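PDB 3D2Y: N-acetylmuramoyl-L-alanine amidase AmiD from Escherichia coli, which hydrolyses the amide bond between N-acetylmuramoyl and L-amino acid residues of cell-wall glycopeptides, using one bound zinc ion. Local coordinates for residues Ala201-Leu206 with Arg225-Phe230. Residues are numbered along the deposited sequence; the frame is centred on the assembly and turned at random. Where two conformers were deposited one is given.
Sequences ASLLEL and RVIMAF
The pairing of L203 and L204 with I227 and V226 belongs to the C-terminal helical part of AmiD, where helices 200-210, 220-234 and 245-258 pack together, and it illustrates how the close contacts between two helices can be made by aliphatic methyl and methylene groups. The local axes pass 10.7 Å apart at 58°, and the backbones come nearest at L204 CA and I227 CA, 7.5 Å from each other. I227 is the centre of the contact: with its CG1 anti to the carbonyl carbon (chi1 -73°), the ethyl arm touches both leucines. L203 CD2 lies 3.9 Å from I227 CG1 and also rests on the other branch, 4.0 Å from I227 CG2, so one methyl spans the fork of the isoleucine. L204 approaches at about a right angle, its CD2 4.0 Å from I227 CG1; the same methyl reaches V226 CG1 at 4.2 Å. Beyond them I227 also touches T200 and L207, while F230 continues the seam toward helix 245-258. Cutting I227 back to an alanine would probably open a gap between the helices and leave both leucine CD2 methyls without their shared partner. No hydrogen bond links the two segments, so their contact depends on shape and the burial of hydrocarbon.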
loop_
_atom_site.group_PDB
_atom_site.type_symbol
_atom_site.label_atom_id
_atom_site.label_comp_id
_atom_site.label_asym_id
_atom_site.label_seq_id
_atom_site.Cartn_x
_atom_site.Cartn_y
_atom_site.Cartn_z
ATOM N N ALA A 201 13.111 7.038 19.032
ATOM C CA ALA A 201 13.465 8.072 18.064
ATOM C C ALA A 201 14.258 7.527 16.853
ATOM O O ALA A 201 14.023 7.919 15.705
ATOM C CB ALA A 201 14.201 9.190 18.739
ATOM N N SER A 202 15.199 6.634 17.135
ATOM C CA SER A 202 16.078 6.059 16.125
ATOM C C SER A 202 15.247 5.228 15.157
ATOM O O SER A 202 15.446 5.305 13.965
ATOM C CB SER A 202 17.131 5.154 16.802
ATOM O OG SER A 202 18.055 5.921 17.550
ATOM N N LEU A 203 14.335 4.426 15.684
ATOM C CA LEU A 203 13.432 3.667 14.813
ATOM C C LEU A 203 12.568 4.585 13.933
ATOM O O LEU A 203 12.416 4.345 12.718
ATOM C CB LEU A 203 12.601 2.651 15.628
ATOM C CG LEU A 203 11.600 1.814 14.807
ATOM C CD1 LEU A 203 12.244 0.959 13.657
ATOM C CD2 LEU A 203 10.681 0.951 15.684
ATOM N N LEU A 204 12.001 5.632 14.516
ATOM C CA LEU A 204 11.174 6.567 13.732
ATOM C C LEU A 204 11.913 7.283 12.588
ATOM O O LEU A 204 11.339 7.533 11.523
ATOM C CB LEU A 204 10.488 7.562 14.630
ATOM C CG LEU A 204 9.466 6.955 15.589
ATOM C CD1 LEU A 204 9.276 7.956 16.683
ATOM C CD2 LEU A 204 8.175 6.686 14.889
ATOM N N GLU A 205 13.179 7.604 12.800
ATOM C CA GLU A 205 13.969 8.139 11.722
ATOM C C GLU A 205 13.984 7.190 10.529
ATOM O O GLU A 205 13.730 7.612 9.402
ATOM C CB GLU A 205 15.393 8.493 12.172
ATOM C CG GLU A 205 16.273 8.909 10.991
ATOM C CD GLU A 205 17.735 9.114 11.356
ATOM O OE1 GLU A 205 18.040 9.424 12.535
ATOM O OE2 GLU A 205 18.585 8.973 10.456
ATOM N N LEU A 206 14.284 5.916 10.783
ATOM C CA LEU A 206 14.340 4.899 9.745
ATOM C C LEU A 206 12.973 4.781 9.021
ATOM O O LEU A 206 12.907 4.696 7.801
ATOM C CB LEU A 206 14.707 3.523 10.344
ATOM C CG LEU A 206 16.118 3.428 10.972
ATOM C CD1 LEU A 206 16.285 2.031 11.532
ATOM C CD2 LEU A 206 17.281 3.730 10.004
ATOM N N ARG A 225 1.263 4.627 16.587
ATOM C CA ARG A 225 0.512 4.352 15.380
ATOM C C ARG A 225 1.449 4.192 14.178
ATOM O O ARG A 225 1.232 3.318 13.337
ATOM C CB ARG A 225 -0.565 5.429 15.144
ATOM C CG ARG A 225 -1.773 5.344 16.103
ATOM C CD ARG A 225 -3.094 4.860 15.449
ATOM N NE ARG A 225 -2.909 4.153 14.167
ATOM C CZ ARG A 225 -3.864 3.808 13.295
ATOM N NH1 ARG A 225 -5.149 4.089 13.508
ATOM N NH2 ARG A 225 -3.500 3.191 12.173
ATOM N N VAL A 226 2.510 4.996 14.104
ATOM C CA VAL A 226 3.440 4.860 12.961
ATOM C C VAL A 226 4.115 3.477 13.018
ATOM O O VAL A 226 4.189 2.770 12.016
ATOM C CB VAL A 226 4.462 5.993 12.911
ATOM C CG1 VAL A 226 5.480 5.756 11.798
ATOM C CG2 VAL A 226 3.757 7.320 12.675
ATOM N N ILE A 227 4.566 3.081 14.209
ATOM C CA ILE A 227 5.380 1.882 14.336
ATOM C C ILE A 227 4.457 0.694 14.122
ATOM O O ILE A 227 4.808 -0.280 13.447
ATOM C CB ILE A 227 6.090 1.828 15.708
ATOM C CG1 ILE A 227 7.255 2.856 15.761
ATOM C CG2 ILE A 227 6.675 0.449 15.917
ATOM C CD1 ILE A 227 7.782 3.267 17.194
ATOM N N MET A 228 3.254 0.815 14.658
ATOM C CA MET A 228 2.212 -0.188 14.484
ATOM C C MET A 228 1.879 -0.421 12.993
ATOM O O MET A 228 1.802 -1.574 12.539
ATOM C CB MET A 228 0.976 0.243 15.268
ATOM C CG MET A 228 -0.177 -0.733 15.282
ATOM S SD MET A 228 -1.638 -0.055 16.143
ATOM C CE MET A 228 -0.950 1.038 17.398
ATOM N N ALA A 229 1.667 0.668 12.243
ATOM C CA ALA A 229 1.418 0.587 10.800
ATOM C C ALA A 229 2.533 -0.229 10.069
ATOM O O ALA A 229 2.247 -1.100 9.229
ATOM C CB ALA A 229 1.280 1.989 10.209
ATOM N N PHE A 230 3.775 0.025 10.443
ATOM C CA PHE A 230 4.934 -0.622 9.838
ATOM C C PHE A 230 4.929 -2.137 10.170
ATOM O O PHE A 230 5.179 -3.012 9.292
ATOM C CB PHE A 230 6.217 0.055 10.341
ATOM C CG PHE A 230 7.475 -0.600 9.870
ATOM C CD1 PHE A 230 7.867 -0.508 8.538
ATOM C CD2 PHE A 230 8.308 -1.296 10.783
ATOM C CE1 PHE A 230 9.047 -1.122 8.094
ATOM C CE2 PHE A 230 9.489 -1.927 10.354
ATOM C CZ PHE A 230 9.849 -1.836 8.996
#